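Local coordinates for putative flagella-related protein H (Methanocaldococcus jannaschii DSM 2661, PDB 4WIA) that probably binds and hydrolyses ATP with magnesium as an accessory component of the archaellum, the archaeal flagellum, at residues I30-E36 with I160-K166; V142-M146 with I175-S179; Q45-Y49 with Q73-Y79; S57-T63 with K121-D127. All coordinates share one frame; numbering follows the deposited sequence.

Contact 1 of 4, residues I30-E36 with I160-K166. With SO4 (sulfate ion), chain F.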
loop_
_atom_site.group_PDB
_atom_site.type_symbol
_atom_site.label_atom_id
_atom_site.label_comp_id
_atom_site.label_asym_id
_atom_site.label_seq_id
_atom_site.Cartn_x
_atom_site.Cartn_y
_atom_site.Cartn_z
ATOM N N ILE A 30 17.849 15.023 7.473
ATOM C CA ILE A 30 16.865 15.972 7.825
ATOM C C ILE A 30 17.093 16.380 9.259
ATOM O O ILE A 30 17.161 15.550 10.151
ATOM C CB ILE A 30 15.466 15.335 7.741
ATOM C CG1 ILE A 30 15.277 14.673 6.374
ATOM C CG2 ILE A 30 14.394 16.388 8.000
ATOM C CD1 ILE A 30 13.867 14.190 6.086
ATOM N N ILE A 31 17.226 17.658 9.480
ATOM C CA ILE A 31 17.329 18.184 10.822
ATOM C C ILE A 31 16.077 18.972 11.160
ATOM O O ILE A 31 15.714 19.903 10.451
ATOM C CB ILE A 31 18.567 19.125 10.946
ATOM C CG1 ILE A 31 19.840 18.342 10.647
ATOM C CG2 ILE A 31 18.634 19.737 12.345
ATOM C CD1 ILE A 31 20.113 17.198 11.597
ATOM N N ILE A 32 15.430 18.601 12.242
ATOM C CA ILE A 32 14.277 19.314 12.727
ATOM C C ILE A 32 14.607 20.049 13.987
ATOM O O ILE A 32 14.829 19.440 15.007
ATOM C CB ILE A 32 13.112 18.365 12.954
ATOM C CG1 ILE A 32 12.844 17.562 11.652
ATOM C CG2 ILE A 32 11.885 19.182 13.325
ATOM C CD1 ILE A 32 11.834 16.431 11.825
ATOM N N GLU A 33 14.701 21.362 13.897
ATOM C CA GLU A 33 15.248 22.162 14.959
ATOM C C GLU A 33 14.176 23.077 15.497
ATOM O O GLU A 33 13.590 23.876 14.743
ATOM C CB GLU A 33 16.436 23.007 14.434
ATOM C CG GLU A 33 16.896 24.116 15.401
ATOM C CD GLU A 33 18.102 24.920 14.957
ATOM O OE1 GLU A 33 18.544 24.788 13.795
ATOM O OE2 GLU A 33 18.639 25.681 15.814
ATOM N N GLY A 34 13.967 23.048 16.807
ATOM C CA GLY A 34 13.022 23.958 17.427
ATOM C C GLY A 34 13.004 23.694 18.909
ATOM O O GLY A 34 13.468 22.659 19.362
ATOM N N GLU A 35 12.410 24.614 19.648
ATOM C CA GLU A 35 12.292 24.483 21.079
ATOM C C GLU A 35 11.307 23.387 21.525
ATOM O O GLU A 35 10.597 22.776 20.721
ATOM C CB GLU A 35 11.880 25.821 21.677
ATOM C CG GLU A 35 12.859 26.908 21.321
ATOM C CD GLU A 35 12.762 28.119 22.204
ATOM O OE1 GLU A 35 13.352 29.145 21.816
ATOM O OE2 GLU A 35 12.120 28.039 23.269
ATOM N N GLU A 36 11.290 23.133 22.824
ATOM C CA GLU A 36 10.361 22.165 23.371
ATOM C C GLU A 36 8.964 22.483 22.918
ATOM O O GLU A 36 8.624 23.644 22.824
ATOM C CB GLU A 36 10.357 22.260 24.890
ATOM C CG GLU A 36 11.722 22.128 25.524
ATOM C CD GLU A 36 11.673 21.997 27.027
ATOM O OE1 GLU A 36 12.603 21.405 27.594
ATOM O OE2 GLU A 36 10.715 22.507 27.642
ATOM N N ILE A 160 17.060 11.262 10.238
ATOM C CA ILE A 160 16.274 12.357 10.686
ATOM C C ILE A 160 16.607 12.583 12.147
ATOM O O ILE A 160 16.425 11.674 12.917
ATOM C CB ILE A 160 14.735 12.005 10.551
ATOM C CG1 ILE A 160 14.391 11.613 9.121
ATOM C CG2 ILE A 160 13.898 13.184 10.973
ATOM C CD1 ILE A 160 12.938 11.170 8.881
ATOM N N CYS A 161 17.006 13.805 12.527
ATOM C CA CYS A 161 17.248 14.144 13.920
ATOM C C CYS A 161 16.445 15.346 14.361
ATOM O O CYS A 161 16.222 16.287 13.605
ATOM C CB CYS A 161 18.693 14.516 14.147
ATOM S SG CYS A 161 19.961 13.369 13.574
ATOM N N THR A 162 16.050 15.350 15.625
ATOM C CA THR A 162 15.555 16.570 16.222
ATOM C C THR A 162 16.653 17.242 17.070
ATOM O O THR A 162 17.456 16.576 17.700
ATOM C CB THR A 162 14.319 16.313 17.064
ATOM O OG1 THR A 162 14.671 15.538 18.197
ATOM C CG2 THR A 162 13.261 15.533 16.243
ATOM N N VAL A 163 16.591 18.564 17.106
ATOM C CA VAL A 163 17.518 19.371 17.814
ATOM C C VAL A 163 16.751 20.419 18.611
ATOM O O VAL A 163 15.937 21.158 18.037
ATOM C CB VAL A 163 18.391 20.101 16.793
ATOM C CG1 VAL A 163 19.230 21.195 17.468
ATOM C CG2 VAL A 163 19.270 19.126 16.040
ATOM N N ASN A 164 16.978 20.477 19.919
ATOM C CA ASN A 164 16.476 21.569 20.733
ATOM C C ASN A 164 17.598 22.568 20.902
ATOM O O ASN A 164 18.592 22.266 21.536
ATOM C CB ASN A 164 15.989 21.052 22.079
ATOM C CG ASN A 164 15.509 22.171 23.012
ATOM O OD1 ASN A 164 15.769 23.360 22.804
ATOM N ND2 ASN A 164 14.800 21.781 24.059
ATOM N N PRO A 165 17.460 23.771 20.332
ATOM C CA PRO A 165 18.619 24.663 20.339
ATOM C C PRO A 165 19.041 25.130 21.736
ATOM O O PRO A 165 20.163 25.598 21.888
ATOM C CB PRO A 165 18.159 25.857 19.467
ATOM C CG PRO A 165 16.674 25.826 19.515
ATOM C CD PRO A 165 16.309 24.373 19.637
ATOM N N LYS A 166 18.162 24.981 22.736
ATOM C CA LYS A 166 18.504 25.303 24.123
ATOM C C LYS A 166 19.547 24.377 24.773
ATOM O O LYS A 166 20.063 24.644 25.876
ATOM C CB LYS A 166 17.266 25.330 24.999
ATOM C CG LYS A 166 16.440 26.585 24.814
ATOM C CD LYS A 166 15.049 26.447 25.428
ATOM C CE LYS A 166 14.458 27.784 25.809
ATOM N NZ LYS A 166 15.176 28.353 26.983
HETATM S S SO4 F . 13.042 18.548 22.948
HETATM O O1 SO4 F . 12.756 19.833 22.292
HETATM O O2 SO4 F . 11.903 17.851 23.624
HETATM O O3 SO4 F . 13.997 18.994 23.997
HETATM O O4 SO4 F . 13.656 17.515 22.028
#
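I30-E33 and I160-V163 are neighbouring parallel strands of the central sheet. Four backbone hydrogen bonds join the two segments, the first from C161 N to I30 O and the last from G34 N to V163 O. On one face I30 and I160 lie side by side, and I32 sends CD1 back to I160 CG2, 3.9 Å away. On the other face I31 CG2 meets V163 CG2 at 3.8 Å. E33 OE2 passes P165 CB at 3.7 Å, but its polar partner is R177, in a salt bridge.

Beyond the strands N164 carries the contact. Its CG stands anti to the backbone N (chi1 177°), which turns the amide toward the sulfate and E36. CB packs against the ion, 3.4 Å from sulfate O3. OD1 turns back to its own segment and accepts from K166 N at 2.9 Å, an Asx turn; this donor sits above the carbonyl plane. At the tip, ND2 donates to sulfate O3 over 2.9 Å, a nearly straight bond of 164°. The same ND2 lies 3.4 Å from E36 CG, with the E36 carboxylate plane turned 67° from the amide.

K40 and Q64 also bind this sulfate, and G34 probably begins the Walker A segment, to which K40 belongs. G34 O is held by K40 NZ. The ion probably came from the crystallisation liquor. Both N164 amide atoms are engaged, and the bonds at OD1 and ND2 together help hold the amide rotation. The chemistry implies an anion pocket at the strand ends, consistent with a site for nucleotide phosphate.

Contact 2 of 4, residues V142-M146 with I175-S179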
loop_
_atom_site.group_PDB
_atom_site.type_symbol
_atom_site.label_atom_id
_atom_site.label_comp_id
_atom_site.label_asym_id
_atom_site.label_seq_id
_atom_site.Cartn_x
_atom_site.Cartn_y
_atom_site.Cartn_z
ATOM N N VAL A 142 31.018 16.757 17.127
ATOM C CA VAL A 142 29.902 16.906 16.173
ATOM C C VAL A 142 30.313 16.686 14.732
ATOM O O VAL A 142 29.600 16.034 13.995
ATOM C CB VAL A 142 29.197 18.279 16.355
ATOM C CG1 VAL A 142 28.003 18.439 15.400
ATOM C CG2 VAL A 142 28.702 18.353 17.783
ATOM N N ASP A 143 31.460 17.222 14.336
ATOM C CA ASP A 143 31.982 17.016 12.986
ATOM C C ASP A 143 32.125 15.521 12.682
ATOM O O ASP A 143 31.903 15.084 11.550
ATOM C CB ASP A 143 33.347 17.705 12.848
ATOM C CG ASP A 143 33.254 19.199 13.006
ATOM O OD1 ASP A 143 32.446 19.839 12.300
ATOM O OD2 ASP A 143 33.985 19.752 13.839
ATOM N N ASP A 144 32.545 14.759 13.703
ATOM C CA ASP A 144 32.723 13.302 13.566
ATOM C C ASP A 144 31.380 12.651 13.384
ATOM O O ASP A 144 31.209 11.749 12.574
ATOM C CB ASP A 144 33.356 12.679 14.810
ATOM C CG ASP A 144 34.771 13.204 15.103
ATOM O OD1 ASP A 144 35.570 13.431 14.174
ATOM O OD2 ASP A 144 35.078 13.358 16.294
ATOM N N LEU A 145 30.434 13.075 14.195
ATOM C CA LEU A 145 29.112 12.512 14.104
ATOM C C LEU A 145 28.490 12.818 12.746
ATOM O O LEU A 145 27.901 11.937 12.112
ATOM C CB LEU A 145 28.229 13.065 15.214
ATOM C CG LEU A 145 26.812 12.509 15.256
ATOM C CD1 LEU A 145 26.806 11.044 15.677
ATOM C CD2 LEU A 145 25.996 13.384 16.187
HETATM N N MSE A 146 28.654 14.068 12.305
HETATM C CA MSE A 146 28.110 14.496 11.000
HETATM C C MSE A 146 28.741 13.696 9.895
HETATM O O MSE A 146 28.080 13.244 8.989
HETATM C CB MSE A 146 28.263 16.004 10.729
HETATM C CG MSE A 146 27.442 16.898 11.669
HETATM SE SE MSE A 146 25.509 16.558 11.811
HETATM C CE MSE A 146 25.470 15.146 10.437
ATOM N N ILE A 175 26.971 23.912 12.704
ATOM C CA ILE A 175 27.616 22.787 12.024
ATOM C C ILE A 175 26.593 21.799 11.588
ATOM O O ILE A 175 26.653 21.244 10.499
ATOM C CB ILE A 175 28.674 22.084 12.943
ATOM C CG1 ILE A 175 29.853 23.022 13.182
ATOM C CG2 ILE A 175 29.159 20.771 12.329
ATOM C CD1 ILE A 175 30.705 22.634 14.366
ATOM N N ILE A 176 25.656 21.528 12.479
ATOM C CA ILE A 176 24.604 20.570 12.172
ATOM C C ILE A 176 23.819 21.098 10.988
ATOM O O ILE A 176 23.483 20.358 10.069
ATOM C CB ILE A 176 23.699 20.336 13.404
ATOM C CG1 ILE A 176 24.520 19.646 14.509
ATOM C CG2 ILE A 176 22.480 19.493 13.044
ATOM C CD1 ILE A 176 23.824 19.608 15.860
ATOM N N ARG A 177 23.506 22.386 11.032
ATOM C CA ARG A 177 22.652 23.001 9.994
ATOM C C ARG A 177 23.349 22.911 8.660
ATOM O O ARG A 177 22.717 22.640 7.651
ATOM C CB ARG A 177 22.358 24.474 10.307
ATOM C CG ARG A 177 21.431 24.736 11.476
ATOM C CD ARG A 177 21.519 26.205 11.816
ATOM N NE ARG A 177 20.798 26.653 13.014
ATOM C CZ ARG A 177 21.302 27.384 14.035
ATOM N NH1 ARG A 177 20.521 27.744 15.055
ATOM N NH2 ARG A 177 22.558 27.767 14.068
ATOM N N THR A 178 24.659 23.176 8.647
ATOM C CA THR A 178 25.435 23.029 7.417
ATOM C C THR A 178 25.386 21.595 6.876
ATOM O O THR A 178 25.265 21.363 5.679
ATOM C CB THR A 178 26.892 23.510 7.626
ATOM O OG1 THR A 178 26.866 24.928 7.836
ATOM C CG2 THR A 178 27.766 23.219 6.399
ATOM N N SER A 179 25.456 20.647 7.765
ATOM C CA SER A 179 25.468 19.287 7.358
ATOM C C SER A 179 24.084 18.856 6.865
ATOM O O SER A 179 23.938 17.992 6.021
ATOM C CB SER A 179 25.948 18.482 8.555
ATOM O OG SER A 179 26.579 17.289 8.133
#
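The helix segments V142-M146 and I175-S179 run nearly parallel, their axes 10.2 Å apart and crossing at -19°. Side chains bridge the gap; most of the contacts are apolar, with two side-chain oxygens, D143 OD1 and S179 OG, touching carbon.

V142 points at the other helix. Its CG1 is anti to the backbone N (chi1 -178°), and this puts the methyl between two isoleucines. It meets I176 CG1 at 3.8 Å and I175 CG2 at 4.0 Å. The V142 and I176 side chains cross at about a right angle.

I175 is also touched from the D143 side. D143 OD1 lies 3.4 Å from I175 CG2, and the two side chains cross at about a right angle. This is a contact of a carboxylate oxygen with methyl groups, at the more open border of the interface.

M146, present as selenomethionine, is the long side chain of the set. It bends at chi2 and chi3 and wraps past S179. CB and CG run alongside the serine, and CE ends 3.3 Å from S179 OG. SE faces I176, 4.2 Å from its CG1.

Inward, M146 rests on L29 and I176 on I31, so both helices lie against strand 29-33. V142 also reaches I133 of helix 129-134. At the far end S179 O accepts from K150 NZ, a later residue of the first helix. Strand 158-163 runs between the two helices in the chain. Side-by-side helices on one face of a largely parallel sheet, joined through a strand, are typical of the alpha/beta core of P-loop NTPases such as KaiC.

Contact 3 of 4, residues Q45-Y49 with Q73-Y79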
loop_
_atom_site.group_PDB
_atom_site.type_symbol
_atom_site.label_atom_id
_atom_site.label_comp_id
_atom_site.label_asym_id
_atom_site.label_seq_id
_atom_site.Cartn_x
_atom_site.Cartn_y
_atom_site.Cartn_z
ATOM N N GLN A 45 7.144 11.263 14.018
ATOM C CA GLN A 45 6.162 10.161 14.125
ATOM C C GLN A 45 5.304 10.021 12.880
ATOM O O GLN A 45 5.119 8.909 12.395
ATOM C CB GLN A 45 5.323 10.371 15.368
ATOM C CG GLN A 45 6.106 10.033 16.604
ATOM C CD GLN A 45 5.639 10.726 17.863
ATOM O OE1 GLN A 45 4.512 11.238 17.968
ATOM N NE2 GLN A 45 6.522 10.698 18.887
ATOM N N ARG A 46 4.843 11.160 12.340
ATOM C CA ARG A 46 4.110 11.170 11.062
ATOM C C ARG A 46 4.991 10.629 9.935
ATOM O O ARG A 46 4.538 9.823 9.086
ATOM C CB ARG A 46 3.638 12.582 10.714
ATOM C CG ARG A 46 3.287 12.810 9.235
ATOM C CD ARG A 46 2.050 12.012 8.828
ATOM N NE ARG A 46 1.695 12.199 7.417
ATOM C CZ ARG A 46 2.246 11.560 6.389
ATOM N NH1 ARG A 46 3.241 10.710 6.570
ATOM N NH2 ARG A 46 1.798 11.774 5.169
ATOM N N LEU A 47 6.231 11.100 9.898
ATOM C CA LEU A 47 7.134 10.610 8.837
ATOM C C LEU A 47 7.365 9.119 8.968
ATOM O O LEU A 47 7.283 8.374 7.995
ATOM C CB LEU A 47 8.442 11.380 8.881
ATOM C CG LEU A 47 8.250 12.824 8.409
ATOM C CD1 LEU A 47 9.487 13.656 8.677
ATOM C CD2 LEU A 47 7.887 12.889 6.919
ATOM N N ALA A 48 7.644 8.663 10.203
ATOM C CA ALA A 48 7.850 7.245 10.439
ATOM C C ALA A 48 6.657 6.404 10.039
ATOM O O ALA A 48 6.795 5.402 9.356
ATOM C CB ALA A 48 8.200 7.000 11.906
ATOM N N TYR A 49 5.456 6.812 10.442
ATOM C CA TYR A 49 4.246 6.082 10.011
ATOM C C TYR A 49 4.070 6.039 8.504
ATOM O O TYR A 49 3.729 4.996 7.954
ATOM C CB TYR A 49 3.018 6.678 10.679
ATOM C CG TYR A 49 1.750 5.846 10.522
ATOM C CD1 TYR A 49 1.614 4.653 11.180
ATOM C CD2 TYR A 49 0.719 6.251 9.683
ATOM C CE1 TYR A 49 0.495 3.882 11.016
ATOM C CE2 TYR A 49 -0.435 5.484 9.527
ATOM C CZ TYR A 49 -0.535 4.311 10.197
ATOM O OH TYR A 49 -1.647 3.589 10.032
ATOM N N GLN A 73 1.578 6.797 22.487
ATOM C CA GLN A 73 1.652 8.062 21.805
ATOM C C GLN A 73 1.297 7.882 20.315
ATOM O O GLN A 73 0.462 8.613 19.788
ATOM C CB GLN A 73 3.034 8.651 21.924
ATOM C CG GLN A 73 3.352 9.655 20.841
ATOM C CD GLN A 73 2.642 10.969 21.028
ATOM O OE1 GLN A 73 1.884 11.131 21.968
ATOM N NE2 GLN A 73 2.897 11.932 20.152
HETATM N N MSE A 74 1.836 6.827 19.698
HETATM C CA MSE A 74 1.461 6.474 18.334
HETATM C C MSE A 74 -0.021 6.125 18.253
HETATM O O MSE A 74 -0.740 6.583 17.373
HETATM C CB MSE A 74 2.294 5.342 17.768
HETATM C CG MSE A 74 3.713 5.780 17.721
HETATM SE SE MSE A 74 4.082 7.119 16.339
HETATM C CE MSE A 74 4.331 5.919 14.809
ATOM N N ASN A 75 -0.535 5.359 19.178
ATOM C CA ASN A 75 -1.939 5.024 19.133
ATOM C C ASN A 75 -2.835 6.270 19.281
ATOM O O ASN A 75 -3.912 6.362 18.672
ATOM C CB ASN A 75 -2.267 4.025 20.244
ATOM C CG ASN A 75 -3.714 3.662 20.240
ATOM O OD1 ASN A 75 -4.465 4.087 21.101
ATOM N ND2 ASN A 75 -4.106 2.859 19.292
ATOM N N SER A 76 -2.374 7.227 20.086
ATOM C CA SER A 76 -3.152 8.420 20.389
ATOM C C SER A 76 -3.312 9.273 19.122
ATOM O O SER A 76 -4.302 9.929 18.968
ATOM C CB SER A 76 -2.490 9.273 21.463
ATOM O OG SER A 76 -1.301 9.890 20.957
ATOM N N LEU A 77 -2.332 9.204 18.238
ATOM C CA LEU A 77 -2.381 9.856 16.944
ATOM C C LEU A 77 -2.994 8.996 15.833
ATOM O O LEU A 77 -3.094 9.428 14.659
ATOM C CB LEU A 77 -0.956 10.228 16.524
ATOM C CG LEU A 77 -0.285 11.155 17.534
ATOM C CD1 LEU A 77 1.134 11.450 17.143
ATOM C CD2 LEU A 77 -1.025 12.457 17.738
ATOM N N ASN A 78 -3.440 7.797 16.170
ATOM C CA ASN A 78 -3.905 6.916 15.144
ATOM C C ASN A 78 -2.860 6.623 14.105
ATOM O O ASN A 78 -3.150 6.488 12.925
ATOM C CB ASN A 78 -5.126 7.531 14.472
ATOM C CG ASN A 78 -6.177 6.501 14.232
ATOM O OD1 ASN A 78 -7.120 6.288 15.075
ATOM N ND2 ASN A 78 -5.935 5.712 13.209
ATOM N N TYR A 79 -1.622 6.479 14.575
ATOM C CA TYR A 79 -0.544 6.003 13.773
ATOM C C TYR A 79 -0.102 4.705 14.397
ATOM O O TYR A 79 1.106 4.527 14.634
ATOM C CB TYR A 79 0.675 6.948 13.841
ATOM C CG TYR A 79 0.547 8.299 13.221
ATOM C CD1 TYR A 79 -0.317 8.533 12.147
ATOM C CD2 TYR A 79 1.263 9.374 13.731
ATOM C CE1 TYR A 79 -0.413 9.771 11.563
ATOM C CE2 TYR A 79 1.129 10.644 13.184
ATOM C CZ TYR A 79 0.297 10.824 12.094
ATOM O OH TYR A 79 0.139 12.079 11.549
#
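Q45 and Q73 make the polar link between helix 40-53 and helix 67-76. Q73 NE2 donates to Q45 OE1 over 2.8 Å in a nearly straight bond (171°). The Q45 oxygen lies in the plane of the Q73 amide, yet the two amide planes stand 67° apart. Q73 bends at chi2, and this swings its amide across the end of Q45. The L77 CD1 methyl touches the same Q45 OE1 at 3.5 Å.

The apolar packing is by M74, present as selenomethionine. SE lies 3.6 Å from Q45 CG, and CE meets Y49 CB at 4.4 Å.

N78 is the first residue to leave the second helix, with positive phi; Y79 N bonded back to M74 O completes a Schellman motif. Helix 40-53 is the one that follows the probable P-loop, so the turn brings Y79 against the helix of the nucleotide-binding core.

Aromatic contacts come next. Y79 CA sits over one face of the Y49 ring, 3.7 Å from its centroid, a CH-pi contact. The two rings are near parallel (26°) but slid apart, with Y49 CD2 3.5 Å from Y79 CD1. Y79 OH reaches R46 CD at 3.3 Å, while its hydrogen bond is with I225 N. A leucine in place of Y79 would probably leave I225 N without that partner and open a gap beside R46 and Y49. The R46 guanidinium is held by D14 and by I9 O.

Contact 4 of 4, residues S57-T63 with K121-D127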
loop_
_atom_site.group_PDB
_atom_site.type_symbol
_atom_site.label_atom_id
_atom_site.label_comp_id
_atom_site.label_asym_id
_atom_site.label_seq_id
_atom_site.Cartn_x
_atom_site.Cartn_y
_atom_site.Cartn_z
ATOM N N SER A 57 11.439 0.379 6.150
ATOM C CA SER A 57 11.716 0.014 7.508
ATOM C C SER A 57 12.267 1.243 8.217
ATOM O O SER A 57 12.850 2.081 7.584
ATOM C CB SER A 57 12.726 -1.107 7.565
ATOM O OG SER A 57 13.918 -0.781 6.843
ATOM N N VAL A 58 12.018 1.352 9.521
ATOM C CA VAL A 58 12.416 2.487 10.275
ATOM C C VAL A 58 13.070 2.042 11.592
ATOM O O VAL A 58 12.572 1.129 12.254
ATOM C CB VAL A 58 11.191 3.360 10.594
ATOM C CG1 VAL A 58 11.584 4.529 11.472
ATOM C CG2 VAL A 58 10.564 3.886 9.318
ATOM N N THR A 59 14.135 2.732 11.983
ATOM C CA THR A 59 14.622 2.715 13.320
ATOM C C THR A 59 14.286 4.038 13.984
ATOM O O THR A 59 14.588 5.115 13.431
ATOM C CB THR A 59 16.152 2.560 13.361
ATOM O OG1 THR A 59 16.491 1.263 12.876
ATOM C CG2 THR A 59 16.706 2.683 14.815
ATOM N N TYR A 60 13.698 3.976 15.179
ATOM C CA TYR A 60 13.379 5.192 15.906
ATOM C C TYR A 60 14.094 5.160 17.248
ATOM O O TYR A 60 13.753 4.345 18.080
ATOM C CB TYR A 60 11.862 5.305 16.060
ATOM C CG TYR A 60 11.333 6.685 16.452
ATOM C CD1 TYR A 60 11.708 7.287 17.623
ATOM C CD2 TYR A 60 10.440 7.357 15.642
ATOM C CE1 TYR A 60 11.257 8.531 17.996
ATOM C CE2 TYR A 60 9.944 8.607 16.006
ATOM C CZ TYR A 60 10.337 9.192 17.164
ATOM O OH TYR A 60 9.878 10.435 17.573
ATOM N N VAL A 61 15.036 6.083 17.465
ATOM C CA VAL A 61 15.781 6.174 18.677
ATOM C C VAL A 61 15.244 7.382 19.430
ATOM O O VAL A 61 15.369 8.497 18.955
ATOM C CB VAL A 61 17.280 6.386 18.395
ATOM C CG1 VAL A 61 18.110 6.453 19.699
ATOM C CG2 VAL A 61 17.820 5.302 17.489
ATOM N N SER A 62 14.684 7.145 20.612
ATOM C CA SER A 62 14.077 8.166 21.432
ATOM C C SER A 62 14.851 8.345 22.772
ATOM O O SER A 62 15.021 7.402 23.506
ATOM C CB SER A 62 12.643 7.753 21.799
ATOM O OG SER A 62 12.050 8.686 22.687
ATOM N N THR A 63 15.188 9.582 23.102
ATOM C CA THR A 63 15.665 9.938 24.410
ATOM C C THR A 63 14.563 10.267 25.387
ATOM O O THR A 63 14.849 10.744 26.466
ATOM C CB THR A 63 16.558 11.187 24.300
ATOM O OG1 THR A 63 15.867 12.246 23.619
ATOM C CG2 THR A 63 17.791 10.850 23.502
ATOM N N LYS A 121 18.015 -0.543 8.737
ATOM C CA LYS A 121 16.722 -0.050 8.251
ATOM C C LYS A 121 16.894 1.058 7.255
ATOM O O LYS A 121 18.020 1.560 7.093
ATOM C CB LYS A 121 15.855 0.445 9.415
ATOM C CG LYS A 121 15.693 -0.530 10.553
ATOM C CD LYS A 121 15.296 -1.896 10.056
ATOM C CE LYS A 121 14.767 -2.727 11.204
ATOM N NZ LYS A 121 14.628 -4.147 10.783
ATOM N N ASP A 122 15.795 1.412 6.540
ATOM C CA ASP A 122 15.854 2.421 5.466
ATOM C C ASP A 122 15.973 3.781 6.050
ATOM O O ASP A 122 16.618 4.648 5.485
ATOM C CB ASP A 122 14.639 2.370 4.565
ATOM C CG ASP A 122 14.445 1.017 3.925
ATOM O OD1 ASP A 122 15.448 0.444 3.425
ATOM O OD2 ASP A 122 13.299 0.513 3.979
ATOM N N VAL A 123 15.405 3.986 7.210
ATOM C CA VAL A 123 15.278 5.307 7.757
ATOM C C VAL A 123 15.655 5.226 9.192
ATOM O O VAL A 123 15.128 4.372 9.894
ATOM C CB VAL A 123 13.799 5.789 7.673
ATOM C CG1 VAL A 123 13.638 7.161 8.286
ATOM C CG2 VAL A 123 13.326 5.840 6.217
ATOM N N ILE A 124 16.494 6.153 9.659
ATOM C CA ILE A 124 16.879 6.162 11.056
ATOM C C ILE A 124 16.594 7.495 11.684
ATOM O O ILE A 124 17.071 8.521 11.223
ATOM C CB ILE A 124 18.386 5.835 11.207
ATOM C CG1 ILE A 124 18.706 4.484 10.528
ATOM C CG2 ILE A 124 18.777 5.783 12.665
ATOM C CD1 ILE A 124 19.188 4.609 9.110
ATOM N N ILE A 125 15.852 7.478 12.793
ATOM C CA ILE A 125 15.415 8.714 13.425
ATOM C C ILE A 125 16.083 8.855 14.809
ATOM O O ILE A 125 15.945 7.939 15.597
ATOM C CB ILE A 125 13.895 8.663 13.571
ATOM C CG1 ILE A 125 13.248 8.648 12.181
ATOM C CG2 ILE A 125 13.378 9.850 14.352
ATOM C CD1 ILE A 125 11.747 8.460 12.112
ATOM N N PHE A 126 16.682 10.024 15.120
ATOM C CA PHE A 126 17.143 10.316 16.444
ATOM C C PHE A 126 16.357 11.472 17.033
ATOM O O PHE A 126 16.529 12.608 16.626
ATOM C CB PHE A 126 18.640 10.670 16.464
ATOM C CG PHE A 126 19.501 9.580 15.898
ATOM C CD1 PHE A 126 19.855 8.525 16.671
ATOM C CD2 PHE A 126 19.834 9.555 14.572
ATOM C CE1 PHE A 126 20.602 7.470 16.181
ATOM C CE2 PHE A 126 20.556 8.492 14.061
ATOM C CZ PHE A 126 20.926 7.438 14.880
ATOM N N ASP A 127 15.513 11.173 18.015
ATOM C CA ASP A 127 14.716 12.186 18.651
ATOM C C ASP A 127 14.979 12.071 20.153
ATOM O O ASP A 127 14.233 11.363 20.826
ATOM C CB ASP A 127 13.238 11.897 18.319
ATOM C CG ASP A 127 12.283 12.872 18.979
ATOM O OD1 ASP A 127 12.737 14.003 19.264
ATOM O OD2 ASP A 127 11.089 12.518 19.189
#
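Y60 OH donates to D127 OD2 at 2.9 Å, on the anti side of the carboxylate and somewhat out of its plane. The Y60 ring lies alongside D127, turned 68° from the carboxylate. I125 CG2 sits over the centre of one ring face, 4.0 Å from the centroid. A phenylalanine here has no hydroxyl, and the D127 carboxylate would probably be less firmly fixed, left with S41 on OD2.

On the other face of the sheet V61 CG2 touches F126 CE1 at 3.8 Å. Backbone bonds set this register: V61 N to I125 O and D127 N to V61 O, both 2.8 Å. The strands V58-S62 and V123-D127 are parallel neighbours. A hydrophobic strand ending in D127 beside the probable P-loop fits the Walker B strand of P-loop NTPases.

Just ahead of the strands S57 and D122 grip each other. S57 N donates to D122 OD2 at 2.9 Å, and D122 N to S57 OG at 2.9 Å. K121 CG lies 3.0 Å from T59 OG1, which is bonded to F118 O.

Further out, D127 OD2 also bonds S41 OG, and OD1 bonds T162 OG1. F70 meets the Y60 ring, and F149 meets F126.

In the fold
Contacts 1 and 4 belong to one sheet. Strands 158-163 and 123-127 are neighbours in it, linked by a probable hydrogen bond of 2.8 Å from F126 N to I160 O; the contact centres are about 15 Å apart. Helix 40-53 of contact 3 packs on that sheet, with A48 CB 3.8 Å from I125 CD1. Contact 2 lies across the sheet, where I176 CG2 meets I31 CD1 at 3.6 Å. Contacts 2 and 3 are on opposite sides of the chain's centre, about 28 Å between centres. The probable ATP site, with K40 and S41, borders contacts 1, 3 and 4; contact 2 is farther, I176 being about 11 Å from K40 between side chains.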